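Local coordinates for protein muramoyltetrapeptide carboxypeptidase (Oxalobacter formigenes OXCC13, PDB 6UUK) that probably cleaves the terminal D-amino acid from muramoyl tetrapeptides of the cell wall, as a serine-type LD-carboxypeptidase of the S66 family, at residues R106-A111 and A139-S144; F157-L162 and A227-T232; Q175-R180 and A185-H190; V212-T217 and Q271-L276; R257-L262 and N294-W299. All blocks are in the same frame, centred on the assembly; numbering follows the deposited sequence.

Interaction 1 (R106-A111 and A139-S144); sequences RQIMEA and AKLAKS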
# COMPACT_ATOMS: atom_id res chain seq x y z
N ARG B 106 -5.33 -5.94 25.33
CA ARG B 106 -5.14 -6.46 26.67
C ARG B 106 -4.66 -7.91 26.65
O ARG B 106 -3.88 -8.31 27.52
CB ARG B 106 -6.44 -6.34 27.47
CG ARG B 106 -6.30 -6.69 28.94
CD ARG B 106 -7.64 -7.05 29.54
NE ARG B 106 -8.25 -8.18 28.84
CZ ARG B 106 -7.97 -9.45 29.08
NH1 ARG B 106 -7.08 -9.77 30.01
NH2 ARG B 106 -8.57 -10.41 28.39
N GLN B 107 -5.12 -8.69 25.67
CA GLN B 107 -4.69 -10.09 25.58
C GLN B 107 -3.22 -10.22 25.21
O GLN B 107 -2.62 -11.26 25.49
CB GLN B 107 -5.56 -10.84 24.57
CG GLN B 107 -7.02 -10.95 24.98
CD GLN B 107 -7.89 -11.56 23.89
OE1 GLN B 107 -7.38 -12.02 22.87
NE2 GLN B 107 -9.20 -11.56 24.10
N ILE B 108 -2.63 -9.20 24.58
CA ILE B 108 -1.21 -9.25 24.26
C ILE B 108 -0.37 -8.85 25.46
O ILE B 108 0.71 -9.40 25.70
CB ILE B 108 -0.91 -8.37 23.03
CG1 ILE B 108 -1.85 -8.72 21.88
CG2 ILE B 108 0.53 -8.55 22.59
CD1 ILE B 108 -1.64 -7.88 20.64
N MSE B 109 -0.85 -7.89 26.25
CA MSE B 109 -0.14 -7.45 27.44
C MSE B 109 -0.20 -8.51 28.54
O MSE B 109 0.71 -8.60 29.37
CB MSE B 109 -0.72 -6.13 27.96
CG MSE B 109 -0.68 -4.98 26.97
SE MSE B 109 1.11 -4.58 26.31
CE MSE B 109 1.01 -5.52 24.61
N GLU B 110 -1.26 -9.31 28.53
CA GLU B 110 -1.44 -10.32 29.57
C GLU B 110 -0.57 -11.54 29.31
O GLU B 110 0.02 -12.10 30.24
CB GLU B 110 -2.91 -10.71 29.68
CG GLU B 110 -3.29 -11.32 31.02
CD GLU B 110 -4.76 -11.69 31.10
OE1 GLU B 110 -5.15 -12.70 30.49
OE2 GLU B 110 -5.52 -10.95 31.75
N ALA B 111 -0.49 -11.99 28.05
CA ALA B 111 0.32 -13.15 27.73
C ALA B 111 1.81 -12.85 27.87
O ALA B 111 2.59 -13.75 28.20
CB ALA B 111 0.02 -13.64 26.31
N ALA B 139 7.74 -0.93 24.50
CA ALA B 139 8.84 -0.90 25.46
C ALA B 139 8.65 -1.95 26.55
O ALA B 139 9.62 -2.52 27.04
CB ALA B 139 8.97 0.49 26.07
N LYS B 140 7.40 -2.20 26.94
CA LYS B 140 7.10 -3.29 27.86
C LYS B 140 7.25 -4.65 27.18
O LYS B 140 7.68 -5.62 27.82
CB LYS B 140 5.69 -3.13 28.42
CG LYS B 140 5.24 -4.23 29.37
CD LYS B 140 5.62 -3.90 30.81
CE LYS B 140 4.96 -4.87 31.78
NZ LYS B 140 5.20 -4.49 33.20
N LEU B 141 6.92 -4.73 25.89
CA LEU B 141 7.02 -6.00 25.18
C LEU B 141 8.48 -6.38 24.91
O LEU B 141 8.84 -7.56 24.97
CB LEU B 141 6.24 -5.93 23.87
CG LEU B 141 4.72 -5.86 23.99
CD1 LEU B 141 4.09 -5.55 22.65
CD2 LEU B 141 4.19 -7.18 24.54
N ALA B 142 9.32 -5.39 24.61
CA ALA B 142 10.73 -5.67 24.36
C ALA B 142 11.42 -6.19 25.61
O ALA B 142 12.36 -6.98 25.51
CB ALA B 142 11.44 -4.41 23.84
N LYS B 143 10.97 -5.77 26.79
CA LYS B 143 11.51 -6.26 28.05
C LYS B 143 10.83 -7.53 28.54
O LYS B 143 11.30 -8.13 29.51
CB LYS B 143 11.39 -5.18 29.13
CG LYS B 143 12.12 -3.89 28.81
CD LYS B 143 11.96 -2.88 29.94
CE LYS B 143 12.70 -1.58 29.64
NZ LYS B 143 12.55 -0.60 30.75
N SER B 144 9.74 -7.95 27.89
CA SER B 144 9.02 -9.13 28.35
C SER B 144 9.83 -10.41 28.12
O SER B 144 9.64 -11.39 28.84
CB SER B 144 7.67 -9.23 27.64
OG SER B 144 6.88 -8.07 27.87
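Met109 and Leu141 meet where helix 101-111 packs beside helix 138-142. Both helices belong to the N-terminal domain, whose parallel strands 55-59, 119-122 and 147-150 carry helices in the connections between them. The side-chain contact is apolar. Met109 is a selenomethionine, and its methyl CE does the touching. The chain bends at chi2 (-57°) and again at chi3, which carries CE round to the leucine. CE lies 3.6 Å from CD2 of Leu141 and 3.7 Å from its CD1, so the methyl sits over the fork of the isopropyl group. The two side chains cross at about a right angle. Ile108 adds a looser touch, with CG2 4.4 Å from Leu141 CD2. Phe157 and Leu161 of helix 155-163 also pack on Leu141, and Phe157 touches Ile108 as well.

No hydrogen bond or salt bridge crosses between the two segments. Arg106 NH1 forms a salt bridge with Glu110 OE2 at 2.6 Å, one turn further along the helix. The carboxylate oxygen lies in the guanidinium plane, at its edge. Arg106 NH2 pairs with Glu103. In the other segment, Ser144 OG donates to Lys140 O at 2.6 Å, tilted 31° from the carbonyl plane.

Interaction 2 (F157-L162 and A227-T232); sequences FEMALL and AHMAGT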
# COMPACT_ATOMS: atom_id res chain seq x y z
N PHE B 157 3.23 -5.87 13.68
CA PHE B 157 3.60 -6.03 15.08
C PHE B 157 5.10 -6.22 15.25
O PHE B 157 5.67 -5.77 16.25
CB PHE B 157 2.84 -7.22 15.67
CG PHE B 157 2.99 -7.36 17.16
CD1 PHE B 157 4.04 -8.09 17.70
CD2 PHE B 157 2.08 -6.78 18.02
CE1 PHE B 157 4.18 -8.23 19.07
CE2 PHE B 157 2.22 -6.91 19.39
CZ PHE B 157 3.27 -7.64 19.92
N GLU B 158 5.75 -6.88 14.29
CA GLU B 158 7.17 -7.19 14.42
C GLU B 158 8.08 -6.02 14.07
O GLU B 158 9.24 -6.01 14.49
CB GLU B 158 7.52 -8.39 13.55
CG GLU B 158 6.78 -9.67 13.93
CD GLU B 158 7.31 -10.89 13.21
OE1 GLU B 158 8.26 -10.75 12.41
OE2 GLU B 158 6.77 -11.99 13.44
N MSE B 159 7.58 -5.03 13.33
CA MSE B 159 8.38 -3.86 12.99
C MSE B 159 8.48 -2.91 14.18
O MSE B 159 9.53 -2.32 14.43
CB MSE B 159 7.81 -3.14 11.77
CG MSE B 159 7.89 -3.93 10.48
SE MSE B 159 9.70 -4.50 10.02
CE MSE B 159 9.62 -6.34 10.68
N ALA B 160 7.37 -2.76 14.90
CA ALA B 160 7.37 -1.92 16.10
C ALA B 160 8.23 -2.53 17.20
O ALA B 160 8.87 -1.79 17.96
CB ALA B 160 5.95 -1.69 16.59
N LEU B 161 8.25 -3.86 17.31
CA LEU B 161 9.17 -4.51 18.24
C LEU B 161 10.62 -4.25 17.84
O LEU B 161 11.47 -3.96 18.69
CB LEU B 161 8.90 -6.01 18.30
CG LEU B 161 7.73 -6.48 19.17
CD1 LEU B 161 7.68 -8.00 19.18
CD2 LEU B 161 7.88 -5.94 20.58
N LEU B 162 10.92 -4.34 16.54
CA LEU B 162 12.27 -4.05 16.07
C LEU B 162 12.59 -2.57 16.20
O LEU B 162 13.76 -2.20 16.36
CB LEU B 162 12.43 -4.51 14.62
CG LEU B 162 13.84 -4.44 14.05
CD1 LEU B 162 14.80 -5.28 14.89
CD2 LEU B 162 13.85 -4.90 12.61
N ALA B 227 5.35 -1.69 3.06
CA ALA B 227 5.00 -0.45 2.36
C ALA B 227 3.98 0.36 3.14
O ALA B 227 3.96 1.59 3.05
CB ALA B 227 4.47 -0.78 0.96
N HIS B 228 3.13 -0.32 3.92
CA HIS B 228 2.23 0.37 4.84
C HIS B 228 2.99 1.10 5.94
O HIS B 228 2.46 2.07 6.50
CB HIS B 228 1.24 -0.64 5.44
CG HIS B 228 0.40 -0.08 6.54
ND1 HIS B 228 -0.43 1.01 6.36
CD2 HIS B 228 0.25 -0.46 7.83
CE1 HIS B 228 -1.06 1.28 7.49
NE2 HIS B 228 -0.66 0.40 8.40
N MSE B 229 4.20 0.66 6.26
CA MSE B 229 5.00 1.28 7.31
C MSE B 229 5.78 2.49 6.82
O MSE B 229 6.41 3.19 7.61
CB MSE B 229 5.97 0.26 7.91
CG MSE B 229 5.33 -0.75 8.84
SE MSE B 229 4.46 0.12 10.35
CE MSE B 229 4.65 -1.31 11.65
N ALA B 230 5.74 2.73 5.51
CA ALA B 230 6.48 3.84 4.93
C ALA B 230 5.93 5.17 5.42
O ALA B 230 4.73 5.45 5.27
CB ALA B 230 6.43 3.76 3.40
N GLY B 231 6.79 5.99 6.02
CA GLY B 231 6.40 7.28 6.54
C GLY B 231 5.93 7.26 7.98
O GLY B 231 5.82 8.34 8.59
N THR B 232 5.65 6.09 8.55
CA THR B 232 5.18 5.97 9.92
C THR B 232 6.35 5.84 10.88
O THR B 232 7.40 5.28 10.53
CB THR B 232 4.26 4.77 10.06
OG1 THR B 232 5.03 3.56 9.95
CG2 THR B 232 3.19 4.78 8.98
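Met159 and Met229 meet through one methyl group and one methylene. Both residues are selenomethionines. CE of Met229 comes to 3.7 Å from CB of Met159. The same methyl lies 4.5 Å from the backbone N of Ala160, so it rests against the side of helix 155-163.

The two side chains start alike and end differently. In each, CG stands anti to the carbonyl carbon, and each chain bends at chi2. Met229 then straightens at chi3 (-151°), which sends its methyl out to the helix. Met159 bends a second time at chi3 (99°). Its CB faces Met229, but its selenium and methyl lead away from it. Val325 of strand 323-325 also packs on Met159.

Met229 begins a type II beta turn that ends at Thr232. Its carbonyl O takes two bonds, from Thr232 N at 3.1 Å and from Thr232 OG1 at 2.7 Å. Both donors come from the same face of the carbonyl plane, with OG1 37° out of it. Gly231 has a positive phi, a backbone shape suited to glycine in this turn. Ala230 O accepts a hydrogen bond from Gln261 of the second subunit.

The contact joins the N-terminal and C-terminal domains of the S66 fold. The Met159 side chain lies about 10 Å from that of Glu246, a predicted member of the catalytic charge relay.

Interaction 3 (Q175-R180 and A185-H190); sequences QSDFTR and AFTLNH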
# COMPACT_ATOMS: atom_id res chain seq x y z
N GLN B 175 -3.22 -19.99 11.89
CA GLN B 175 -4.17 -19.90 10.79
C GLN B 175 -4.16 -21.11 9.87
O GLN B 175 -5.13 -21.87 9.83
CB GLN B 175 -3.90 -18.63 9.97
N SER B 176 -3.07 -21.31 9.12
CA SER B 176 -3.01 -22.38 8.14
C SER B 176 -1.77 -23.25 8.28
O SER B 176 -1.46 -24.01 7.36
CB SER B 176 -3.08 -21.81 6.71
OG SER B 176 -4.29 -21.10 6.51
N ASP B 177 -1.05 -23.16 9.39
CA ASP B 177 0.15 -23.97 9.61
C ASP B 177 -0.04 -25.05 10.66
O ASP B 177 0.67 -26.06 10.62
CB ASP B 177 1.33 -23.08 10.02
CG ASP B 177 1.75 -22.14 8.90
OD1 ASP B 177 2.09 -22.63 7.81
OD2 ASP B 177 1.73 -20.91 9.12
N PHE B 178 -0.97 -24.87 11.60
CA PHE B 178 -1.29 -25.90 12.58
C PHE B 178 -2.72 -26.40 12.49
O PHE B 178 -3.01 -27.48 13.02
CB PHE B 178 -1.04 -25.38 14.01
CG PHE B 178 0.40 -25.11 14.32
CD1 PHE B 178 1.26 -26.15 14.62
CD2 PHE B 178 0.90 -23.82 14.30
CE1 PHE B 178 2.59 -25.91 14.91
CE2 PHE B 178 2.23 -23.57 14.58
CZ PHE B 178 3.08 -24.61 14.89
N THR B 179 -3.62 -25.66 11.83
CA THR B 179 -5.00 -26.10 11.66
C THR B 179 -5.20 -26.99 10.44
O THR B 179 -6.19 -27.73 10.39
CB THR B 179 -5.94 -24.89 11.54
OG1 THR B 179 -5.46 -24.02 10.51
CG2 THR B 179 -6.01 -24.13 12.86
N ARG B 180 -4.30 -26.93 9.47
CA ARG B 180 -4.47 -27.71 8.25
C ARG B 180 -4.24 -29.19 8.51
O ARG B 180 -3.41 -29.58 9.34
CB ARG B 180 -3.52 -27.22 7.16
CG ARG B 180 -2.05 -27.22 7.57
CD ARG B 180 -1.16 -27.21 6.35
NE ARG B 180 -1.48 -26.12 5.43
CZ ARG B 180 -1.18 -26.12 4.14
NH1 ARG B 180 -0.55 -27.15 3.60
NH2 ARG B 180 -1.52 -25.08 3.38
N ALA B 185 5.95 -30.97 7.33
CA ALA B 185 7.10 -31.27 8.18
C ALA B 185 8.20 -30.24 8.00
O ALA B 185 8.94 -29.95 8.95
CB ALA B 185 7.62 -32.67 7.88
N PHE B 186 8.33 -29.68 6.79
CA PHE B 186 9.35 -28.65 6.55
C PHE B 186 9.09 -27.42 7.40
O PHE B 186 10.03 -26.83 7.96
CB PHE B 186 9.38 -28.29 5.07
CG PHE B 186 10.37 -27.22 4.71
CD1 PHE B 186 9.99 -25.89 4.69
CD2 PHE B 186 11.67 -27.55 4.39
CE1 PHE B 186 10.90 -24.90 4.37
CE2 PHE B 186 12.59 -26.56 4.06
CZ PHE B 186 12.20 -25.24 4.05
N THR B 187 7.83 -27.00 7.51
CA THR B 187 7.51 -25.79 8.26
C THR B 187 7.64 -26.03 9.76
O THR B 187 8.23 -25.21 10.48
CB THR B 187 6.09 -25.32 7.92
OG1 THR B 187 6.03 -24.96 6.53
CG2 THR B 187 5.71 -24.11 8.76
N LEU B 188 7.10 -27.14 10.26
CA LEU B 188 7.07 -27.38 11.69
C LEU B 188 8.45 -27.71 12.24
O LEU B 188 8.77 -27.34 13.38
CB LEU B 188 6.08 -28.50 12.02
CG LEU B 188 4.63 -28.11 12.31
CD1 LEU B 188 4.03 -27.29 11.17
CD2 LEU B 188 3.78 -29.34 12.58
N ASN B 189 9.29 -28.41 11.47
CA ASN B 189 10.63 -28.74 11.94
C ASN B 189 11.55 -27.52 11.90
O ASN B 189 12.38 -27.35 12.80
CB ASN B 189 11.22 -29.87 11.10
CG ASN B 189 10.44 -31.16 11.24
OD1 ASN B 189 9.33 -31.18 11.79
ND2 ASN B 189 11.01 -32.26 10.75
N HIS B 190 11.41 -26.67 10.88
CA HIS B 190 12.18 -25.43 10.85
C HIS B 190 11.75 -24.47 11.96
O HIS B 190 12.57 -23.69 12.45
CB HIS B 190 12.05 -24.75 9.49
CG HIS B 190 13.04 -25.24 8.47
ND1 HIS B 190 14.23 -24.59 8.23
CD2 HIS B 190 13.01 -26.30 7.64
CE1 HIS B 190 14.90 -25.24 7.29
NE2 HIS B 190 14.18 -26.28 6.91
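Leu188 and Phe178 form the closer-packed side of this contact, between segment 175-180, at a short, weakly bonded helix, and the start of helix 185-196. CD1 of Leu188 sits 3.6 Å from the backbone O of Asp177. CG of Leu188 lies 4.0 Å from CE1 of the Phe178 ring and approaches it obliquely. Phe178 also packs on Ala73 and Leu77 of helix 67-79.

The Asp177 and Thr187 side is looser. Their side chains stand roughly perpendicular, and OD1 of Asp177 only touches CG2 of Thr187, at 4.0 Å. The threonine places CG2 anti to its backbone N. This turns the methyl to the aspartate and leaves OG1 to bond with Lys318 O and Lys320 N. Asp177 OD2 accepts from Met173 N. Further out, at the partly exposed Arg180, NE bonds to Ser176 O at 2.9 Å, with an N-H...O angle of 130°.

The Asp177 side chain lies about 8 Å from that of His316 and about 9 Å from that of Ser152, both predicted catalytic residues. No hydrogen bond spans the two segments. They meet by van der Waals contact, partly carbon against oxygen, while the polar ends of Asp177 and Thr187 bond elsewhere.

Interaction 4 (V212-T217 and Q271-L276); sequences VDVEGT and QKALVL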
# COMPACT_ATOMS: atom_id res chain seq x y z
N VAL B 212 26.74 -12.60 -4.16
CA VAL B 212 26.88 -11.65 -3.06
C VAL B 212 27.52 -12.35 -1.87
O VAL B 212 27.60 -13.58 -1.81
CB VAL B 212 25.52 -11.02 -2.67
CG1 VAL B 212 24.75 -10.61 -3.92
CG2 VAL B 212 24.71 -11.98 -1.82
N ASP B 213 27.97 -11.55 -0.91
CA ASP B 213 28.56 -12.07 0.32
C ASP B 213 28.48 -11.01 1.41
O ASP B 213 29.50 -10.53 1.91
CB ASP B 213 30.02 -12.49 0.08
CG ASP B 213 30.58 -13.30 1.23
OD1 ASP B 213 30.20 -14.48 1.37
OD2 ASP B 213 31.41 -12.76 1.99
N VAL B 214 27.26 -10.65 1.79
CA VAL B 214 27.03 -9.57 2.73
C VAL B 214 26.66 -10.16 4.09
O VAL B 214 26.41 -11.35 4.23
CB VAL B 214 25.94 -8.59 2.23
CG1 VAL B 214 26.41 -7.89 0.97
CG2 VAL B 214 24.64 -9.33 1.99
N GLU B 215 26.62 -9.30 5.11
CA GLU B 215 26.27 -9.71 6.46
C GLU B 215 25.70 -8.51 7.20
O GLU B 215 26.38 -7.49 7.34
CB GLU B 215 27.50 -10.27 7.20
CG GLU B 215 27.25 -10.59 8.66
CD GLU B 215 28.45 -11.23 9.33
OE1 GLU B 215 29.33 -11.75 8.60
OE2 GLU B 215 28.53 -11.21 10.57
N GLY B 216 24.46 -8.62 7.65
CA GLY B 216 23.82 -7.53 8.34
C GLY B 216 22.62 -8.01 9.13
O GLY B 216 22.39 -9.21 9.29
N THR B 217 21.85 -7.04 9.62
CA THR B 217 20.67 -7.33 10.42
C THR B 217 19.52 -7.76 9.52
O THR B 217 19.12 -7.03 8.61
CB THR B 217 20.26 -6.10 11.24
OG1 THR B 217 21.36 -5.70 12.07
CG2 THR B 217 19.06 -6.42 12.12
N GLN B 271 20.19 -0.58 2.83
CA GLN B 271 20.40 -1.99 3.09
C GLN B 271 21.55 -2.53 2.25
O GLN B 271 22.02 -1.90 1.30
CB GLN B 271 19.12 -2.78 2.80
CG GLN B 271 17.87 -2.16 3.41
CD GLN B 271 17.97 -1.99 4.91
OE1 GLN B 271 18.47 -2.86 5.62
NE2 GLN B 271 17.50 -0.85 5.41
N LYS B 272 22.02 -3.72 2.63
CA LYS B 272 23.12 -4.36 1.91
C LYS B 272 22.65 -5.27 0.79
O LYS B 272 23.36 -5.43 -0.21
CB LYS B 272 23.99 -5.16 2.88
CG LYS B 272 24.76 -4.31 3.88
CD LYS B 272 25.65 -5.16 4.77
CE LYS B 272 26.46 -4.30 5.73
NZ LYS B 272 27.30 -5.11 6.65
N ALA B 273 21.46 -5.86 0.92
CA ALA B 273 20.93 -6.74 -0.11
C ALA B 273 19.43 -6.89 0.10
O ALA B 273 18.93 -6.80 1.22
CB ALA B 273 21.61 -8.11 -0.10
N LEU B 274 18.71 -7.11 -1.00
CA LEU B 274 17.27 -7.34 -0.99
C LEU B 274 17.01 -8.80 -1.33
O LEU B 274 17.46 -9.29 -2.37
CB LEU B 274 16.56 -6.42 -1.98
CG LEU B 274 15.06 -6.63 -2.13
CD1 LEU B 274 14.33 -6.34 -0.83
CD2 LEU B 274 14.50 -5.77 -3.26
N VAL B 275 16.28 -9.49 -0.45
CA VAL B 275 15.95 -10.90 -0.63
C VAL B 275 14.46 -11.01 -0.92
O VAL B 275 13.63 -10.45 -0.20
CB VAL B 275 16.34 -11.72 0.61
CG1 VAL B 275 16.10 -13.20 0.35
CG2 VAL B 275 17.79 -11.47 0.98
N LEU B 276 14.12 -11.73 -1.99
CA LEU B 276 12.74 -11.90 -2.42
C LEU B 276 12.25 -13.28 -2.00
O LEU B 276 12.82 -14.30 -2.40
CB LEU B 276 12.61 -11.72 -3.93
CG LEU B 276 12.18 -10.34 -4.43
CD1 LEU B 276 13.09 -9.25 -3.88
CD2 LEU B 276 12.16 -10.31 -5.95
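Val214 and Lys272 bring their segments closest, with CA atoms 6.6 Å apart, yet no backbone hydrogen bond joins the two segments; Lys272 lies in the loop just before strand 273-280.

Three side chains make the contact. Val214 points at the other segment and uses both branches. Its CG2 meets CB of Ala273 at 3.9 Å, and its CG1 lies 4.1 Å from CB of Lys272. The CB atoms of Val214 and Lys272 are 4.0 Å apart. These two side chains lie antiparallel, flank to flank.

Lys272 is extended beyond CG, with chi2, chi3 and chi4 all close to 180°. The straight chain reaches across strand 213-222 and brings the ammonium to the backbone of Glu215. NZ donates to Glu215 O at 2.6 Å, with a C=O...N angle of 155° and a tilt of 25° from the carbonyl plane. The glutamate side chain leaves the backbone on the far side from Lys272, so the lysine is held here by a carbonyl and not by a carboxylate.

Strand 242-248 lies between the two strands in the mixed sheet of the C-terminal domain. Thr217 and Lys272 make backbone bonds to Ile242 and Gly241, and Ile242 packs on Val214. On its other side, strand 213-222 is paired antiparallel with strand 328-333, through Leu331 and Ala329. Leu274 and Leu276 pack against helix 293-303.

Interaction 5 (R257-L262 and N294-W299); sequences RMLLQL and NAMLSW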
# COMPACT_ATOMS: atom_id res chain seq x y z
N ARG B 257 5.41 -1.68 -7.45
CA ARG B 257 4.92 -0.42 -6.92
C ARG B 257 5.31 -0.25 -5.46
O ARG B 257 5.88 0.78 -5.07
CB ARG B 257 3.40 -0.36 -7.09
CG ARG B 257 2.76 0.94 -6.62
CD ARG B 257 1.26 0.90 -6.88
NE ARG B 257 0.65 -0.29 -6.30
CZ ARG B 257 -0.58 -0.71 -6.58
NH1 ARG B 257 -1.33 -0.04 -7.44
NH2 ARG B 257 -1.06 -1.81 -6.00
N MSE B 258 5.03 -1.25 -4.64
CA MSE B 258 5.36 -1.19 -3.21
C MSE B 258 6.86 -1.20 -2.98
O MSE B 258 7.35 -0.64 -2.00
CB MSE B 258 4.69 -2.34 -2.47
CG MSE B 258 3.17 -2.24 -2.44
SE MSE B 258 2.31 -3.76 -1.58
CE MSE B 258 0.47 -3.10 -1.58
N LEU B 259 7.60 -1.84 -3.89
CA LEU B 259 9.06 -1.79 -3.82
C LEU B 259 9.59 -0.41 -4.18
O LEU B 259 10.64 -0.00 -3.68
CB LEU B 259 9.67 -2.86 -4.73
CG LEU B 259 9.57 -4.31 -4.24
CD1 LEU B 259 10.13 -5.26 -5.29
CD2 LEU B 259 10.29 -4.48 -2.92
N LEU B 260 8.88 0.31 -5.05
CA LEU B 260 9.28 1.68 -5.36
C LEU B 260 9.02 2.62 -4.20
O LEU B 260 9.76 3.59 -4.01
CB LEU B 260 8.56 2.17 -6.62
CG LEU B 260 9.11 1.67 -7.96
CD1 LEU B 260 8.32 2.26 -9.12
CD2 LEU B 260 10.59 2.01 -8.08
N GLN B 261 7.97 2.36 -3.41
CA GLN B 261 7.73 3.18 -2.22
C GLN B 261 8.85 3.00 -1.21
O GLN B 261 9.31 3.97 -0.60
CB GLN B 261 6.38 2.82 -1.60
CG GLN B 261 6.04 3.64 -0.37
CD GLN B 261 4.65 3.35 0.17
OE1 GLN B 261 4.05 2.33 -0.16
NE2 GLN B 261 4.14 4.25 1.00
N LEU B 262 9.30 1.76 -1.01
CA LEU B 262 10.45 1.52 -0.15
C LEU B 262 11.74 2.07 -0.73
O LEU B 262 12.68 2.33 0.02
CB LEU B 262 10.60 0.02 0.12
CG LEU B 262 9.38 -0.68 0.70
CD1 LEU B 262 9.66 -2.16 0.93
CD2 LEU B 262 8.92 -0.01 1.99
N ASN B 294 9.87 -11.82 -14.12
CA ASN B 294 11.22 -11.68 -14.65
C ASN B 294 11.45 -10.28 -15.20
O ASN B 294 12.51 -9.68 -14.98
CB ASN B 294 11.49 -12.73 -15.72
CG ASN B 294 11.53 -14.14 -15.16
OD1 ASN B 294 11.95 -14.36 -14.02
ND2 ASN B 294 11.10 -15.10 -15.96
N ALA B 295 10.47 -9.74 -15.94
CA ALA B 295 10.60 -8.39 -16.48
C ALA B 295 10.60 -7.35 -15.37
O ALA B 295 11.22 -6.28 -15.52
CB ALA B 295 9.48 -8.11 -17.48
N MSE B 296 9.93 -7.63 -14.26
CA MSE B 296 9.91 -6.72 -13.12
C MSE B 296 11.22 -6.82 -12.35
O MSE B 296 11.76 -5.81 -11.90
CB MSE B 296 8.72 -7.04 -12.20
CG MSE B 296 8.58 -6.10 -11.01
SE MSE B 296 9.59 -6.65 -9.43
CE MSE B 296 8.61 -8.28 -9.00
N LEU B 297 11.72 -8.04 -12.20
CA LEU B 297 12.98 -8.25 -11.49
C LEU B 297 14.15 -7.63 -12.23
O LEU B 297 15.06 -7.07 -11.61
CB LEU B 297 13.21 -9.75 -11.27
CG LEU B 297 14.43 -10.16 -10.45
CD1 LEU B 297 14.30 -9.68 -9.01
CD2 LEU B 297 14.62 -11.67 -10.50
N SER B 298 14.14 -7.71 -13.57
CA SER B 298 15.21 -7.10 -14.35
C SER B 298 15.15 -5.58 -14.26
O SER B 298 16.19 -4.91 -14.19
CB SER B 298 15.12 -7.56 -15.80
OG SER B 298 16.16 -6.99 -16.58
N TRP B 299 13.94 -5.01 -14.28
CA TRP B 299 13.80 -3.57 -14.11
C TRP B 299 14.14 -3.14 -12.69
O TRP B 299 14.65 -2.03 -12.48
CB TRP B 299 12.39 -3.12 -14.47
CG TRP B 299 12.21 -1.63 -14.52
CD1 TRP B 299 12.33 -0.83 -15.62
CD2 TRP B 299 11.89 -0.77 -13.42
NE1 TRP B 299 12.11 0.48 -15.27
CE2 TRP B 299 11.84 0.54 -13.93
CE3 TRP B 299 11.65 -0.98 -12.06
CZ2 TRP B 299 11.55 1.64 -13.13
CZ3 TRP B 299 11.37 0.12 -11.27
CH2 TRP B 299 11.31 1.41 -11.80
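Leu260 meets the six-membered part of the Trp299 indole, where helix 252-264 packs beside helix 293-303 in the C-terminal domain. This aliphatic-to-aromatic contact is the closer of two. CD2 of Leu260 lies near the ring plane, at the edge, 3.8 Å from both CZ3 and CH2 of Trp299. CD1 adds a contact to CH2 at 4.1 Å. The leucine side chain runs roughly perpendicular to that of the tryptophan. Trp299 holds CG anti to its backbone N (chi1 -172°), which swings the indole across to the leucine.

The second contact is also apolar. CD1 of Leu259 approaches the selenium of Met296, a selenomethionine, at 4.4 Å. Met296 also packs on Val255 and Glu256 of the same helix 252-264.

Other contacts reach the second subunit. Trp299 NE1 forms a hydrogen bond with OD2 of Asp101 of that subunit, and its ring makes a cation-pi contact with Arg131 there. Tyr127 of the second subunit packs on Leu260. The indole thus has two roles: its carbon edge joins two helices of one chain by apolar packing, and its N-H and pi system tie that pair to the partner subunit.

How the interactions relate
Interaction 1 comes first along the chain and lies in the N-terminal domain. Interaction 2 joins that domain to the C-terminal one, and interaction 3 is nested in the loop it closes. Interactions 4 and 5 lie in the C-terminal domain, and their segments alternate along the chain. Interactions 1 and 2 touch through helix 155-163, with centres about 18 Å apart. Interactions 2 and 5 touch where helix 252-264 meets segment 227-232, and both reach the second subunit. Interactions 4 and 5 touch where strand 273-280 meets helix 293-303. Interactions 1 and 5 lie about 36 Å apart, centre to centre. Packing therefore runs from one domain to the other and on to the dimer interface.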